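Local coordinates for protein lombricine kinase (Urechis caupo, PDB 3JPZ) that catalyses the reversible transfer of a phosphoryl group between ATP and the guanidino compound lombricine, as a member of the phosphagen kinase family, at residues G18-R23 with I80-K85; Y161-M166 with F179-P184; R242-I247 with R256-N261. All blocks are in the same frame, centred on the assembly; numbering follows the deposited sequence.

In the fold
The three contacts follow one another along the chain without overlapping. Contact 1 lies at the surface and joins two helices of the mainly helical N-terminal part; contacts 2 and 3 belong to the catalytic part, and both rest on strands of its large antiparallel sheet. Contacts 1 and 2 lie on opposite sides of the chain's centre, their own centres about 32 Å apart. Chemistry follows place: contact 1 is a salt bridge with a water beside it, contact 2 is partly buried and wholly apolar across its segments, and contact 3, the buried one, joins a single hydroxyl hydrogen bond to aliphatic packing. Contact 2 starts from an edge strand, 158-162, whereas contact 3 joins helix 233-252 to the chain leading into strand 260-261.

Contact 1 of 3, residues G18-R23 with I80-K85; sequences GCVVGR and INEKHK
Glu82 reaches from its helix to Val20 and Arg23, and its atoms meet them in turn. CG stands anti to the backbone N (chi1 175°) and the chain runs on extended, which carries the carboxylate across to the other helix. At the root, Glu82 CB lies 4.2 Å from Val20 CG1, and further out CD is 3.8 Å from the same methyl: valine meets the glutamate head-on, setting a compact methyl against its carboxylate end. At the tip the two oxygens have different tasks. Glu82 OE1 is 3.3 Å from Val20 CG1, accepts a hydrogen bond from water 1 at 2.9 Å, and is also hydrogen-bonded to His24 NE2. Glu82 OE2 takes the salt bridge, with Arg23 NH2 3.0 Å away and the N-H pointing well at it (159°). The two side chains cross at about a right angle; the bond lies near the guanidinium plane but comes from above the carboxylate plane, the flat groups being turned 58° apart. Water 1 also accepts from Arg23 NE, linking the ion pair a second time. Glutamate suits this place by its length, arginine by its several N-H donors; a weak bond from Arg23 NH1 to Gly18 O may add to its hold. Beyond Glu82, helix 73-83 ends in a Schellman motif with Lys85 at positive phi. The contact thus ties that helix end to the short, weakly bonded helical turn at 20-24, whose Val21 faces helix 44-53.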
# COMPACT_ATOMS: atom_id res chain seq x y z
N GLY A 18 -4.76 13.43 13.22
CA GLY A 18 -5.83 13.19 14.18
C GLY A 18 -5.80 11.77 14.71
O GLY A 18 -6.77 11.31 15.32
N CYS A 19 -4.69 11.07 14.51
CA CYS A 19 -4.57 9.68 14.97
C CYS A 19 -4.42 9.57 16.49
O CYS A 19 -3.72 10.36 17.11
CB CYS A 19 -3.38 9.00 14.30
SG CYS A 19 -1.79 9.78 14.65
N VAL A 20 -5.05 8.57 17.07
CA VAL A 20 -4.93 8.30 18.49
C VAL A 20 -3.48 8.06 18.89
O VAL A 20 -3.02 8.54 19.93
CB VAL A 20 -5.75 7.06 18.88
CG1 VAL A 20 -5.55 6.74 20.35
CG2 VAL A 20 -7.23 7.29 18.57
N VAL A 21 -2.75 7.33 18.06
CA VAL A 21 -1.38 6.95 18.40
C VAL A 21 -0.54 8.20 18.64
O VAL A 21 0.27 8.23 19.57
CB VAL A 21 -0.72 6.11 17.31
CG1 VAL A 21 0.78 6.04 17.51
CG2 VAL A 21 -1.33 4.72 17.28
N GLY A 22 -0.75 9.21 17.81
CA GLY A 22 0.03 10.43 17.85
C GLY A 22 -0.17 11.27 19.10
O GLY A 22 0.65 12.12 19.42
N ARG A 23 -1.28 11.05 19.80
CA ARG A 23 -1.55 11.78 21.03
C ARG A 23 -0.96 11.08 22.24
O ARG A 23 -0.92 11.65 23.33
CB ARG A 23 -3.05 11.97 21.22
CG ARG A 23 -3.61 13.12 20.41
CD ARG A 23 -5.03 13.44 20.83
NE ARG A 23 -5.93 12.30 20.66
CZ ARG A 23 -6.52 11.96 19.52
NH1 ARG A 23 -6.30 12.67 18.42
NH2 ARG A 23 -7.33 10.91 19.46
N ILE A 80 -5.48 1.52 23.61
CA ILE A 80 -6.62 0.74 24.05
C ILE A 80 -7.49 1.50 25.04
O ILE A 80 -8.72 1.41 25.01
CB ILE A 80 -6.16 -0.57 24.74
CG1 ILE A 80 -5.53 -1.52 23.72
CG2 ILE A 80 -7.32 -1.25 25.43
CD1 ILE A 80 -4.76 -2.69 24.36
N ASN A 81 -6.85 2.24 25.94
CA ASN A 81 -7.57 2.94 27.00
C ASN A 81 -8.39 4.11 26.46
O ASN A 81 -9.40 4.49 27.05
CB ASN A 81 -6.59 3.44 28.06
CG ASN A 81 -7.28 4.18 29.20
OD1 ASN A 81 -8.17 3.65 29.86
ND2 ASN A 81 -6.86 5.41 29.43
N GLU A 82 -7.95 4.69 25.35
CA GLU A 82 -8.71 5.76 24.73
C GLU A 82 -9.82 5.18 23.87
O GLU A 82 -10.97 5.57 23.98
CB GLU A 82 -7.82 6.65 23.87
CG GLU A 82 -8.61 7.71 23.11
CD GLU A 82 -7.74 8.85 22.61
OE1 GLU A 82 -6.51 8.76 22.77
OE2 GLU A 82 -8.29 9.82 22.06
N LYS A 83 -9.45 4.23 23.02
CA LYS A 83 -10.38 3.66 22.06
C LYS A 83 -11.57 3.01 22.75
O LYS A 83 -12.70 3.11 22.29
CB LYS A 83 -9.67 2.62 21.19
CG LYS A 83 -10.61 1.76 20.37
CD LYS A 83 -11.30 2.58 19.30
CE LYS A 83 -12.46 1.81 18.68
NZ LYS A 83 -13.39 2.73 17.98
N HIS A 84 -11.30 2.36 23.88
CA HIS A 84 -12.33 1.61 24.58
C HIS A 84 -12.85 2.36 25.79
O HIS A 84 -13.44 1.77 26.70
CB HIS A 84 -11.79 0.23 24.94
CG HIS A 84 -11.48 -0.59 23.73
ND1 HIS A 84 -12.44 -1.26 23.01
CD2 HIS A 84 -10.31 -0.81 23.08
CE1 HIS A 84 -11.88 -1.87 21.98
NE2 HIS A 84 -10.59 -1.61 22.00
N LYS A 85 -12.65 3.68 25.76
CA LYS A 85 -13.23 4.59 26.73
C LYS A 85 -13.14 4.08 28.16
O LYS A 85 -14.16 3.86 28.82
CB LYS A 85 -14.69 4.87 26.36
CG LYS A 85 -14.87 5.47 24.97
CD LYS A 85 -16.28 6.01 24.78
CE LYS A 85 -16.61 6.24 23.32
NZ LYS A 85 -16.70 4.97 22.55
O HOH W 1 -5.86 11.36 23.80

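Contact 2 of 3, residues Y161-M166 with F179-P184; sequences YPLSKM and FLFQKP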
# COMPACT_ATOMS: atom_id res chain seq x y z
N TYR A 161 -13.77 -22.24 -0.22
CA TYR A 161 -13.62 -21.61 -1.52
C TYR A 161 -12.40 -20.71 -1.48
O TYR A 161 -12.48 -19.58 -1.00
CB TYR A 161 -14.84 -20.75 -1.86
CG TYR A 161 -16.11 -21.52 -2.14
CD1 TYR A 161 -17.12 -21.61 -1.19
CD2 TYR A 161 -16.30 -22.16 -3.36
CE1 TYR A 161 -18.28 -22.31 -1.44
CE2 TYR A 161 -17.45 -22.86 -3.62
CZ TYR A 161 -18.44 -22.93 -2.66
OH TYR A 161 -19.59 -23.64 -2.92
N PRO A 162 -11.27 -21.21 -1.99
CA PRO A 162 -10.07 -20.37 -2.11
C PRO A 162 -10.31 -19.19 -3.04
O PRO A 162 -10.85 -19.37 -4.13
CB PRO A 162 -9.04 -21.32 -2.73
CG PRO A 162 -9.55 -22.69 -2.47
CD PRO A 162 -11.04 -22.59 -2.44
N LEU A 163 -9.92 -17.99 -2.62
CA LEU A 163 -9.90 -16.85 -3.53
C LEU A 163 -8.99 -17.14 -4.73
O LEU A 163 -9.27 -16.73 -5.86
CB LEU A 163 -9.43 -15.58 -2.80
CG LEU A 163 -10.36 -15.01 -1.74
CD1 LEU A 163 -10.18 -13.50 -1.64
CD2 LEU A 163 -11.81 -15.35 -2.04
N SER A 164 -7.91 -17.88 -4.48
CA SER A 164 -6.89 -18.15 -5.49
C SER A 164 -7.36 -19.09 -6.59
O SER A 164 -6.76 -19.15 -7.66
CB SER A 164 -5.63 -18.74 -4.84
OG SER A 164 -4.96 -17.77 -4.05
N LYS A 165 -8.43 -19.83 -6.33
CA LYS A 165 -8.95 -20.77 -7.32
C LYS A 165 -10.40 -20.45 -7.66
O LYS A 165 -11.04 -21.17 -8.43
CB LYS A 165 -8.80 -22.20 -6.81
CG LYS A 165 -7.35 -22.55 -6.52
CD LYS A 165 -7.14 -24.03 -6.27
CE LYS A 165 -5.66 -24.34 -6.12
NZ LYS A 165 -5.41 -25.74 -5.69
N MET A 166 -10.90 -19.36 -7.10
CA MET A 166 -12.26 -18.89 -7.34
C MET A 166 -12.60 -18.84 -8.83
O MET A 166 -11.90 -18.20 -9.61
CB MET A 166 -12.44 -17.49 -6.74
CG MET A 166 -13.87 -17.01 -6.70
SD MET A 166 -14.73 -17.63 -5.24
CE MET A 166 -14.02 -16.59 -3.97
N PHE A 179 -21.43 -13.18 0.78
CA PHE A 179 -20.36 -13.90 1.48
C PHE A 179 -18.97 -13.52 0.98
O PHE A 179 -17.97 -14.04 1.47
CB PHE A 179 -20.51 -15.40 1.26
CG PHE A 179 -21.58 -16.05 2.09
CD1 PHE A 179 -22.26 -15.34 3.07
CD2 PHE A 179 -21.87 -17.39 1.92
CE1 PHE A 179 -23.23 -15.96 3.83
CE2 PHE A 179 -22.84 -18.01 2.69
CZ PHE A 179 -23.52 -17.29 3.64
N LEU A 180 -18.90 -12.65 -0.02
CA LEU A 180 -17.61 -12.36 -0.64
C LEU A 180 -16.90 -11.22 0.06
O LEU A 180 -17.52 -10.26 0.51
CB LEU A 180 -17.79 -12.00 -2.11
CG LEU A 180 -16.48 -11.90 -2.88
CD1 LEU A 180 -16.02 -13.28 -3.32
CD2 LEU A 180 -16.62 -10.97 -4.08
N PHE A 181 -15.58 -11.34 0.14
CA PHE A 181 -14.74 -10.21 0.52
C PHE A 181 -13.74 -9.92 -0.60
O PHE A 181 -13.33 -10.82 -1.34
CB PHE A 181 -14.04 -10.44 1.86
CG PHE A 181 -13.04 -11.58 1.86
CD1 PHE A 181 -11.72 -11.36 1.57
CD2 PHE A 181 -13.44 -12.87 2.20
CE1 PHE A 181 -10.80 -12.40 1.59
CE2 PHE A 181 -12.53 -13.91 2.23
CZ PHE A 181 -11.21 -13.68 1.92
N GLN A 182 -13.36 -8.65 -0.71
CA GLN A 182 -12.51 -8.16 -1.79
C GLN A 182 -11.17 -7.76 -1.19
O GLN A 182 -11.03 -7.67 0.02
CB GLN A 182 -13.14 -6.93 -2.43
CG GLN A 182 -14.61 -7.08 -2.81
CD GLN A 182 -14.79 -7.55 -4.24
OE1 GLN A 182 -14.27 -8.59 -4.64
NE2 GLN A 182 -15.54 -6.78 -5.02
N LYS A 183 -10.17 -7.51 -2.04
CA LYS A 183 -8.93 -6.95 -1.55
C LYS A 183 -9.27 -5.66 -0.79
O LYS A 183 -9.92 -4.77 -1.32
CB LYS A 183 -7.95 -6.67 -2.69
CG LYS A 183 -6.56 -6.24 -2.20
CD LYS A 183 -5.49 -6.38 -3.29
CE LYS A 183 -4.16 -5.74 -2.86
NZ LYS A 183 -3.21 -5.59 -4.01
N PRO A 184 -8.87 -5.58 0.47
CA PRO A 184 -9.17 -4.35 1.20
C PRO A 184 -8.39 -3.15 0.66
O PRO A 184 -7.27 -3.31 0.19
CB PRO A 184 -8.77 -4.68 2.63
CG PRO A 184 -8.86 -6.17 2.72
CD PRO A 184 -8.46 -6.67 1.37
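Leu163, whose backbone is hydrogen-bonded to that of Arg202, brings its CD1 methyl obliquely to the Phe181 ring, 3.5 Å from CE1. A weak bond from Met166 N to Leu163 O closes the turn that follows strand 158-162, and both side chains point from it toward the loop 179-184, where each finds an apolar partner. Leu163 CD1 is also 3.7 Å from Phe181 CZ, so it meets the CE1-CZ side of the ring, and Leu163 CG backs it up at 4.0 Å from CZ. Phe181 holds its CG between its own backbone N and carbonyl carbon (chi1 64°), the choice that turns the ring toward the leucine. Beside this pair, Met166 doubles back at chi2 and chi3 (83° and 75°), and the bend sets its CE methyl 3.9 Å from Leu180 CD1. A flexible, unbranched methionine can follow the surface offered to it, the branched leucines present compact methyls, and phenylalanine gives a flat apolar ring wide enough to meet both Leu163 and Trp215. Ile204 of strand 203-207 touches all four side chains. Arg223, a residue that binds ADP, has its side chain about 7 Å from that of Phe181. With no hydrogen bond or charge pair across the two segments, the join rests on shape and on the exclusion of water, and has none of the directional demand of polar bonds.

Contact 3 of 3, residues R242-I247 with R256-N261; sequences RGLNAI and REYMWN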
# COMPACT_ATOMS: atom_id res chain seq x y z
N ARG A 242 -21.02 -22.65 19.28
CA ARG A 242 -20.84 -24.06 18.96
C ARG A 242 -19.77 -24.20 17.89
O ARG A 242 -18.89 -25.05 17.98
CB ARG A 242 -22.17 -24.66 18.48
CG ARG A 242 -22.05 -26.10 18.01
CD ARG A 242 -23.40 -26.81 18.09
NE ARG A 242 -24.45 -26.07 17.39
CZ ARG A 242 -24.61 -26.07 16.07
NH1 ARG A 242 -23.77 -26.76 15.31
NH2 ARG A 242 -25.59 -25.37 15.52
N GLY A 243 -19.84 -23.35 16.87
CA GLY A 243 -18.89 -23.37 15.78
C GLY A 243 -17.49 -22.98 16.23
O GLY A 243 -16.50 -23.60 15.85
N LEU A 244 -17.40 -21.94 17.05
CA LEU A 244 -16.11 -21.44 17.46
C LEU A 244 -15.38 -22.51 18.26
O LEU A 244 -14.22 -22.83 17.97
CB LEU A 244 -16.26 -20.17 18.29
CG LEU A 244 -16.41 -18.88 17.49
CD1 LEU A 244 -16.93 -17.76 18.37
CD2 LEU A 244 -15.09 -18.49 16.84
N ASN A 245 -16.07 -23.08 19.24
CA ASN A 245 -15.50 -24.11 20.10
C ASN A 245 -15.12 -25.36 19.31
O ASN A 245 -14.13 -26.02 19.60
CB ASN A 245 -16.48 -24.48 21.22
CG ASN A 245 -16.60 -23.40 22.29
OD1 ASN A 245 -15.73 -22.55 22.44
ND2 ASN A 245 -17.68 -23.45 23.06
N ALA A 246 -15.93 -25.67 18.31
CA ALA A 246 -15.74 -26.88 17.52
C ALA A 246 -14.51 -26.74 16.62
O ALA A 246 -13.72 -27.67 16.46
CB ALA A 246 -16.98 -27.15 16.68
N ILE A 247 -14.35 -25.56 16.04
CA ILE A 247 -13.22 -25.25 15.20
C ILE A 247 -11.95 -25.34 16.02
O ILE A 247 -10.93 -25.85 15.56
CB ILE A 247 -13.35 -23.83 14.62
CG1 ILE A 247 -14.46 -23.78 13.58
CG2 ILE A 247 -12.03 -23.37 14.01
CD1 ILE A 247 -14.86 -22.37 13.18
N ARG A 256 -2.77 -26.27 17.90
CA ARG A 256 -3.06 -24.87 17.64
C ARG A 256 -4.18 -24.36 18.54
O ARG A 256 -4.99 -25.13 19.05
CB ARG A 256 -3.42 -24.67 16.17
CG ARG A 256 -2.24 -24.83 15.21
CD ARG A 256 -1.17 -23.76 15.43
NE ARG A 256 -0.14 -23.78 14.39
CZ ARG A 256 0.96 -23.02 14.41
NH1 ARG A 256 1.17 -22.18 15.42
NH2 ARG A 256 1.84 -23.11 13.43
N GLU A 257 -4.23 -23.04 18.74
CA GLU A 257 -5.21 -22.44 19.63
C GLU A 257 -5.43 -20.98 19.28
O GLU A 257 -4.52 -20.31 18.78
CB GLU A 257 -4.72 -22.56 21.08
CG GLU A 257 -3.36 -21.90 21.32
CD GLU A 257 -2.73 -22.34 22.63
OE1 GLU A 257 -3.18 -23.36 23.19
OE2 GLU A 257 -1.78 -21.67 23.09
N TYR A 258 -6.64 -20.48 19.52
CA TYR A 258 -6.91 -19.07 19.32
C TYR A 258 -5.97 -18.24 20.20
O TYR A 258 -5.66 -18.63 21.32
CB TYR A 258 -8.36 -18.72 19.68
CG TYR A 258 -9.42 -19.44 18.86
CD1 TYR A 258 -9.21 -19.74 17.53
CD2 TYR A 258 -10.64 -19.77 19.43
CE1 TYR A 258 -10.18 -20.38 16.78
CE2 TYR A 258 -11.62 -20.40 18.69
CZ TYR A 258 -11.39 -20.70 17.37
OH TYR A 258 -12.36 -21.33 16.63
N MET A 259 -5.52 -17.10 19.69
CA MET A 259 -4.80 -16.14 20.52
C MET A 259 -5.76 -15.54 21.52
O MET A 259 -6.78 -14.96 21.15
CB MET A 259 -4.24 -15.01 19.67
CG MET A 259 -3.17 -15.42 18.69
SD MET A 259 -2.76 -14.02 17.64
CE MET A 259 -1.83 -14.83 16.35
N TRP A 260 -5.42 -15.66 22.80
CA TRP A 260 -6.29 -15.18 23.87
C TRP A 260 -5.48 -15.02 25.14
O TRP A 260 -4.73 -15.91 25.53
CB TRP A 260 -7.42 -16.18 24.11
CG TRP A 260 -8.31 -15.82 25.26
CD1 TRP A 260 -9.46 -15.07 25.21
CD2 TRP A 260 -8.14 -16.19 26.64
NE1 TRP A 260 -10.00 -14.96 26.47
CE2 TRP A 260 -9.21 -15.63 27.36
CE3 TRP A 260 -7.17 -16.92 27.33
CZ2 TRP A 260 -9.35 -15.79 28.74
CZ3 TRP A 260 -7.31 -17.09 28.71
CH2 TRP A 260 -8.40 -16.52 29.39
N ASN A 261 -5.63 -13.88 25.80
CA ASN A 261 -5.06 -13.75 27.13
C ASN A 261 -6.09 -13.17 28.09
O ASN A 261 -7.10 -12.59 27.67
CB ASN A 261 -3.73 -12.97 27.12
CG ASN A 261 -3.92 -11.48 26.90
OD1 ASN A 261 -4.80 -10.87 27.49
ND2 ASN A 261 -3.07 -10.89 26.08
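Tyr258 buries more surface here than any other residue, and nearly all of its contact is made by the far end of the ring. Its CG stands anti to the carbonyl carbon (chi1 -61°), aiming the ring at helix 233-252, so that the hydroxyl arrives first. Tyr258 OH donates a hydrogen bond to Leu244 O at 2.7 Å. The oxygen is met at a C=O...donor angle of 128° and from 19° outside the carbonyl plane, an off-axis approach that is consistent with the carbonyl keeping a helical N-H partner as well. Leu244 O lies at the edge of the ring, close to its plane, and is 3.6 Å from Tyr258 CE2. Leu244 also contributes its side chain, which crosses the tyrosine at about a right angle, with CD2 3.9 Å from Tyr258 OH. One turn further along, Ile247 closes on the same hydroxyl. Its CG2 methyl, anti to the backbone N, comes to 3.3 Å from Tyr258 OH at the ring edge, near the ring plane, with CB at 3.4 Å. Both leucine and isoleucine suit a helix face turned inward, and their side chains also reach Val224 and Met222 of strand 222-229. Ala248 and Met251 of the same helix touch the tyrosine too, as does Arg122 of strand 113-122. Tyrosine fits the place because its flat ring can enter an apolar environment while its one polar atom finds a carbonyl at the end. The chemistry implies a division of labour: the hydroxyl donates to Leu244 O, and methyls of Leu244 and Ile247 lie beside this short bond, which is consistent with a ring held at a set depth against the helix.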